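Local coordinates for cell division protein FtsZ 1 (PDB 2VAP) that binds GTP and, as a tubulin homologue with GTPase activity, probably polymerises into the contractile ring at the future cell division site, at residues G246-I251 / T338-R343; D280-A285 / S309-N314. All coordinates share one frame; numbering follows the deposited sequence.

Contact 1. Residues G246-I251 / T338-R343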
ATOM      1  N   GLY A 246      -4.841   2.112  12.595  1.00 17.89           N
ATOM      2  CA  GLY A 246      -5.137   3.026  11.493  1.00 16.11           C
ATOM      3  C   GLY A 246      -6.515   2.843  10.885  1.00 17.80           C
ATOM      4  O   GLY A 246      -7.025   3.744  10.216  1.00 20.64           O
ATOM      5  N   GLY A 247      -7.112   1.673  11.111  1.00 12.56           N
ATOM      6  CA  GLY A 247      -8.456   1.369  10.623  1.00 12.43           C
ATOM      7  C   GLY A 247      -8.538   1.403   9.111  1.00 15.42           C
ATOM      8  O   GLY A 247      -7.765   0.733   8.428  1.00 17.04           O
ATOM      9  N   LEU A 248      -9.476   2.192   8.594  1.00 15.61           N
ATOM     10  CA  LEU A 248      -9.607   2.394   7.156  1.00 15.19           C
ATOM     11  C   LEU A 248      -8.780   3.598   6.720  1.00 12.70           C
ATOM     12  O   LEU A 248      -8.783   4.638   7.384  1.00 13.28           O
ATOM     13  CB  LEU A 248     -11.077   2.578   6.762  1.00 14.50           C
ATOM     14  CG  LEU A 248     -11.428   2.532   5.269  1.00 18.71           C
ATOM     15  CD1 LEU A 248     -11.290   1.123   4.701  1.00 20.72           C
ATOM     16  CD2 LEU A 248     -12.832   3.060   5.041  1.00 20.22           C
ATOM     17  N   ALA A 249      -8.069   3.442   5.606  1.00 11.01           N
ATOM     18  CA  ALA A 249      -7.209   4.494   5.078  1.00  8.99           C
ATOM     19  C   ALA A 249      -7.405   4.684   3.578  1.00 11.92           C
ATOM     20  O   ALA A 249      -7.783   3.751   2.867  1.00 12.63           O
ATOM     21  CB  ALA A 249      -5.749   4.193   5.388  1.00 11.48           C
ATOM     22  N   MET A 250      -7.157   5.906   3.113  1.00 10.92           N
ATOM     23  CA  MET A 250      -7.201   6.232   1.688  1.00  9.15           C
ATOM     24  C   MET A 250      -6.011   7.110   1.318  1.00 10.60           C
ATOM     25  O   MET A 250      -5.399   7.736   2.190  1.00 12.97           O
ATOM     26  CB  MET A 250      -8.519   6.923   1.323  1.00 12.83           C
ATOM     27  CG  MET A 250      -9.729   6.004   1.372  1.00 14.65           C
ATOM     28  SD  MET A 250     -11.269   6.860   1.003  1.00 16.97           S
ATOM     29  CE  MET A 250     -12.465   5.621   1.488  1.00 22.60           C
ATOM     30  N   ILE A 251      -5.681   7.151   0.029  1.00 10.00           N
ATOM     31  CA  ILE A 251      -4.498   7.881  -0.431  1.00 10.42           C
ATOM     32  C   ILE A 251      -4.819   9.095  -1.297  1.00 12.39           C
ATOM     33  O   ILE A 251      -5.882   9.174  -1.918  1.00 12.47           O
ATOM     34  CB  ILE A 251      -3.482   6.963  -1.179  1.00 11.15           C
ATOM     35  CG1 ILE A 251      -4.026   6.522  -2.546  1.00 15.31           C
ATOM     36  CG2 ILE A 251      -3.089   5.768  -0.310  1.00 12.61           C
ATOM     37  CD1 ILE A 251      -2.974   5.929  -3.476  1.00 14.61           C
ATOM     38  N   THR A 338      -5.573   8.173   7.586  1.00 12.35           N
ATOM     39  CA  THR A 338      -6.058   7.024   8.362  1.00  9.65           C
ATOM     40  C   THR A 338      -7.228   7.363   9.289  1.00 12.93           C
ATOM     41  O   THR A 338      -7.474   8.531   9.599  1.00 16.53           O
ATOM     42  CB  THR A 338      -4.924   6.375   9.199  1.00 18.00           C
ATOM     43  OG1 THR A 338      -4.457   7.304  10.185  1.00 17.99           O
ATOM     44  CG2 THR A 338      -3.760   5.946   8.310  1.00 20.31           C
ATOM     45  N   GLY A 339      -7.941   6.324   9.723  1.00 14.56           N
ATOM     46  CA  GLY A 339      -9.048   6.463  10.668  1.00 19.45           C
ATOM     47  C   GLY A 339     -10.315   7.058  10.082  1.00 29.96           C
ATOM     48  O   GLY A 339     -11.071   7.728  10.788  1.00 27.43           O
ATOM     49  N   VAL A 340     -10.558   6.805   8.797  1.00 16.11           N
ATOM     50  CA  VAL A 340     -11.714   7.385   8.099  1.00 16.47           C
ATOM     51  C   VAL A 340     -12.949   6.474   8.064  1.00 18.37           C
ATOM     52  O   VAL A 340     -13.931   6.784   7.382  1.00 24.18           O
ATOM     53  CB  VAL A 340     -11.363   7.860   6.655  1.00 19.90           C
ATOM     54  CG1 VAL A 340     -10.342   8.990   6.693  1.00 24.06           C
ATOM     55  CG2 VAL A 340     -10.875   6.701   5.785  1.00 18.91           C
ATOM     56  N   GLN A 341     -12.902   5.366   8.804  1.00 17.22           N
ATOM     57  CA  GLN A 341     -14.010   4.399   8.834  1.00 17.03           C
ATOM     58  C   GLN A 341     -15.317   4.971   9.399  1.00 21.52           C
ATOM     59  O   GLN A 341     -16.399   4.467   9.094  1.00 24.00           O
ATOM     60  CB  GLN A 341     -13.616   3.114   9.578  1.00 21.73           C
ATOM     61  CG  GLN A 341     -13.245   3.288  11.054  1.00 22.61           C
ATOM     62  CD  GLN A 341     -11.760   3.532  11.275  1.00 25.79           C
ATOM     63  OE1 GLN A 341     -11.017   3.833  10.340  1.00 22.06           O
ATOM     64  NE2 GLN A 341     -11.322   3.397  12.522  1.00 21.67           N
ATOM     65  N   SER A 342     -15.205   6.018  10.213  1.00 23.20           N
ATOM     66  CA  SER A 342     -16.372   6.673  10.810  1.00 35.91           C
ATOM     67  C   SER A 342     -17.176   7.488   9.793  1.00 34.16           C
ATOM     68  O   SER A 342     -18.332   7.840  10.045  1.00 34.29           O
ATOM     69  CB  SER A 342     -15.949   7.559  11.987  1.00 34.20           C
ATOM     70  OG  SER A 342     -15.049   8.570  11.572  1.00 35.45           O
ATOM     71  N   ARG A 343     -16.563   7.774   8.645  1.00 19.87           N
ATOM     72  CA  ARG A 343     -17.206   8.550   7.586  1.00 25.41           C
ATOM     73  C   ARG A 343     -17.512   7.700   6.347  1.00 19.60           C
ATOM     74  O   ARG A 343     -17.922   8.227   5.308  1.00 24.04           O
ATOM     75  CB  ARG A 343     -16.337   9.758   7.203  1.00 24.77           C
ATOM     76  CG  ARG A 343     -15.990  10.699   8.357  1.00 33.21           C
ATOM     77  CD  ARG A 343     -17.178  11.557   8.779  1.00 33.57           C
ATOM     78  NE  ARG A 343     -16.858  12.405   9.927  1.00 52.69           N
ATOM     79  CZ  ARG A 343     -16.400  13.653   9.845  1.00 73.86           C
ATOM     80  NH1 ARG A 343     -16.199  14.222   8.663  1.00 70.22           N
ATOM     81  NH2 ARG A 343     -16.140  14.334  10.952  1.00 50.30           N
TER
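Thr338 touches Ala249 methyl to methyl, CG2 of Thr338 lying 3.9 Å from CB of Ala249, while its CB lies beside the carbonyl oxygen of Gly246. Gly339, at a positive phi that favours glycine, donates its N to Gly246 O over 2.8 Å in a bent bond. Val340 gives a straighter one, N to Leu248 O at 3.1 Å and 170°. Its CG2 rests 3.3 Å from the same Leu248 O and faces CD2 of Leu248 at 4.2 Å. This is where strand 249-256, at the edge of the mixed sheet of the C-terminal domain, meets the end of strand 331-338. The chain turns a corner at Leu248, and the backbones of Gly247 and Ala249 also bond to strand 186-191 and the residue before it, joining this domain to the edge of the GTPase sheet. Gln341 folds back, bent at chi2 (-91°), bringing OE1 within 2.8 Å of Leu248 N. The N-H points almost straight at the oxygen but arrives from above the amide plane, 49° out of it. Gly247 lies on that same side, its CA 3.6 Å from Gln341 OE1, with which a CB would collide.

Contact 2. Residues D280-A285 / S309-N314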
ATOM      1  N   ASP A 280     -12.074  15.362   7.030  1.00 35.50           N
ATOM      2  CA  ASP A 280     -12.252  15.914   8.373  1.00 29.90           C
ATOM      3  C   ASP A 280     -12.403  14.813   9.426  1.00 26.96           C
ATOM      4  O   ASP A 280     -12.163  15.045  10.612  1.00 34.16           O
ATOM      5  CB  ASP A 280     -13.464  16.852   8.415  1.00 35.39           C
ATOM      6  CG  ASP A 280     -13.264  18.111   7.583  1.00 39.87           C
ATOM      7  OD1 ASP A 280     -14.213  18.509   6.876  1.00128.04           O
ATOM      8  OD2 ASP A 280     -12.164  18.702   7.634  1.00 39.23           O
ATOM      9  N   GLY A 281     -12.795  13.620   8.981  1.00 28.45           N
ATOM     10  CA  GLY A 281     -12.959  12.468   9.867  1.00 29.89           C
ATOM     11  C   GLY A 281     -11.674  11.701  10.130  1.00 49.87           C
ATOM     12  O   GLY A 281     -11.685  10.679  10.820  1.00 30.92           O
ATOM     13  N   ALA A 282     -10.567  12.196   9.579  1.00 31.79           N
ATOM     14  CA  ALA A 282      -9.255  11.572   9.739  1.00 28.80           C
ATOM     15  C   ALA A 282      -8.687  11.782  11.137  1.00 32.22           C
ATOM     16  O   ALA A 282      -8.814  12.864  11.714  1.00 38.45           O
ATOM     17  CB  ALA A 282      -8.292  12.107   8.704  1.00 22.91           C
ATOM     18  N   THR A 283      -8.051  10.739  11.667  1.00 22.63           N
ATOM     19  CA  THR A 283      -7.421  10.792  12.986  1.00 24.83           C
ATOM     20  C   THR A 283      -5.900  10.666  12.891  1.00 22.58           C
ATOM     21  O   THR A 283      -5.189  10.826  13.886  1.00 20.98           O
ATOM     22  CB  THR A 283      -7.974   9.696  13.929  1.00 21.05           C
ATOM     23  OG1 THR A 283      -7.818   8.409  13.321  1.00 24.94           O
ATOM     24  CG2 THR A 283      -9.448   9.939  14.236  1.00 30.48           C
ATOM     25  N   GLY A 284      -5.407  10.379  11.687  1.00 17.57           N
ATOM     26  CA  GLY A 284      -3.973  10.245  11.450  1.00 14.74           C
ATOM     27  C   GLY A 284      -3.598  10.388   9.988  1.00 15.93           C
ATOM     28  O   GLY A 284      -4.462  10.356   9.109  1.00 13.87           O
ATOM     29  N   ALA A 285      -2.301  10.546   9.732  1.00 11.96           N
ATOM     30  CA  ALA A 285      -1.792  10.697   8.371  1.00 12.35           C
ATOM     31  C   ALA A 285      -0.320  10.332   8.254  1.00 15.45           C
ATOM     32  O   ALA A 285       0.469  10.585   9.166  1.00 14.37           O
ATOM     33  CB  ALA A 285      -2.017  12.121   7.867  1.00 15.45           C
ATOM     34  N   SER A 309      -2.941  21.826   8.702  1.00 19.88           N
ATOM     35  CA  SER A 309      -3.956  22.878   8.780  1.00 20.32           C
ATOM     36  C   SER A 309      -5.304  22.417   8.225  1.00 38.36           C
ATOM     37  O   SER A 309      -6.357  22.832   8.713  1.00 29.85           O
ATOM     38  CB  SER A 309      -3.484  24.136   8.046  1.00 30.87           C
ATOM     39  OG  SER A 309      -3.256  23.873   6.672  1.00 50.94           O
ATOM     40  N   ARG A 310      -5.257  21.556   7.210  1.00 27.77           N
ATOM     41  CA  ARG A 310      -6.461  21.039   6.563  1.00 26.70           C
ATOM     42  C   ARG A 310      -7.151  19.965   7.407  1.00 28.13           C
ATOM     43  O   ARG A 310      -8.382  19.925   7.487  1.00 34.46           O
ATOM     44  CB  ARG A 310      -6.127  20.511   5.160  1.00 24.41           C
ATOM     45  CG  ARG A 310      -7.312  19.968   4.361  1.00 30.22           C
ATOM     46  CD  ARG A 310      -8.371  21.033   4.088  1.00 36.57           C
ATOM     47  NE  ARG A 310      -9.573  20.467   3.474  1.00 50.68           N
ATOM     48  CZ  ARG A 310     -10.598  19.949   4.149  1.00314.16           C
ATOM     49  NH1 ARG A 310     -10.585  19.909   5.476  1.00 32.54           N
ATOM     50  NH2 ARG A 310     -11.641  19.461   3.491  1.00 44.83           N
ATOM     51  N   LEU A 311      -6.355  19.103   8.036  1.00 25.99           N
ATOM     52  CA  LEU A 311      -6.885  18.022   8.867  1.00 25.85           C
ATOM     53  C   LEU A 311      -7.297  18.506  10.257  1.00 62.14           C
ATOM     54  O   LEU A 311      -7.059  19.661  10.622  1.00 36.98           O
ATOM     55  CB  LEU A 311      -5.863  16.886   8.996  1.00 25.91           C
ATOM     56  CG  LEU A 311      -5.446  16.081   7.762  1.00 24.82           C
ATOM     57  CD1 LEU A 311      -4.426  15.035   8.174  1.00 24.49           C
ATOM     58  CD2 LEU A 311      -6.637  15.422   7.074  1.00 29.82           C
ATOM     59  N   ASP A 312      -7.922  17.609  11.017  1.00 28.08           N
ATOM     60  CA  ASP A 312      -8.277  17.852  12.413  1.00 32.54           C
ATOM     61  C   ASP A 312      -7.002  18.099  13.227  1.00 41.31           C
ATOM     62  O   ASP A 312      -6.029  17.357  13.084  1.00 30.65           O
ATOM     63  CB  ASP A 312      -9.048  16.650  12.970  1.00 46.93           C
ATOM     64  CG  ASP A 312      -9.736  16.948  14.290  1.00179.47           C
ATOM     65  OD1 ASP A 312      -9.047  16.986  15.332  1.00 47.47           O
ATOM     66  OD2 ASP A 312     -10.972  17.128  14.288  1.00173.78           O
ATOM     67  N   PRO A 313      -6.998  19.153  14.071  1.00 30.78           N
ATOM     68  CA  PRO A 313      -5.817  19.521  14.864  1.00 32.39           C
ATOM     69  C   PRO A 313      -5.307  18.418  15.796  1.00 28.19           C
ATOM     70  O   PRO A 313      -4.142  18.449  16.201  1.00 34.10           O
ATOM     71  CB  PRO A 313      -6.302  20.725  15.687  1.00 54.22           C
ATOM     72  CG  PRO A 313      -7.792  20.647  15.654  1.00 46.36           C
ATOM     73  CD  PRO A 313      -8.120  20.077  14.317  1.00 56.28           C
ATOM     74  N   ASN A 314      -6.169  17.458  16.122  1.00 28.44           N
ATOM     75  CA  ASN A 314      -5.811  16.351  17.009  1.00 29.60           C
ATOM     76  C   ASN A 314      -5.213  15.140  16.284  1.00 27.17           C
ATOM     77  O   ASN A 314      -4.799  14.170  16.925  1.00 28.87           O
ATOM     78  CB  ASN A 314      -7.024  15.923  17.845  1.00 39.49           C
ATOM     79  CG  ASN A 314      -7.469  16.995  18.826  1.00437.14           C
ATOM     80  OD1 ASN A 314      -6.654  17.586  19.537  1.00 51.36           O
ATOM     81  ND2 ASN A 314      -8.773  17.243  18.877  1.00 61.90           N
TER
HETATM   82  O   HOH W   1      -8.960  15.217   9.844  1.00 26.84           O
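Asp280 and Arg310 form the charged link, a salt bridge with NH1 of Arg310 2.9 Å from OD2 of Asp280 and an N-H...O angle of 151°. The two side chains cross at about a right angle. OD2 sits at the edge of the guanidinium, close to its plane, and is approached on its syn side from somewhat outside the carboxylate plane; the two flat groups are turned 48° apart. A bend at chi2 (62°), with chi1 and chi3 extended, carries the group from the end of its helix across to the aspartate. Replacing Asp280 by an alanine would probably leave the Arg310 guanidinium without this counter-charge and freer to turn.

Apolar contact falls to the branches of Leu311, which divide between two alanines: CD2 lies 4.0 Å from CB of Ala282, and CD1 lies 3.8 Å from CB of Ala285.

One water joins the backbones, donating to Ala282 O at 3.0 Å and accepting from Asp312 N at 2.9 Å. Beyond it, OD1 of Asp312 uses its anti lone pair to accept from Asn314 N at 3.0 Å, an Asx turn that folds the chain just after the helix, although Asp312 and Asn314 are poorly ordered.

Leu311 is the first residue to leave helix 297-310, the helix of a beta-alpha-beta unit between strands 284-291 and 316-323. Leu311, Ala282 and Ala285 all touch Ile337 of strand 331-338, so the end of this helix packs against the sheet at the start of strand 284-291.

How the contacts relate
From the N terminus, the chain enters at 246-251, passes through 280-285 and 309-314, and returns at 338-343. Contact 2 closes the shorter loop, round helix 297-310, and is nested inside the longer loop that contact 1 closes. The two meet in the mixed sheet, their centres about 11 Å apart: Thr338 probably bonds through its N to Gly284 O (2.9 Å) and through its O to Thr283 N (3.1 Å), Thr283 and Gly284 forming a classic beta bulge opposite it. Contact 1 joins the start of outer strand 249-256, which also bonds to GTPase strand 186-191, to the end of strand 331-338 and the loop after it, whereas contact 2 fastens the crossover helix to strand 284-291.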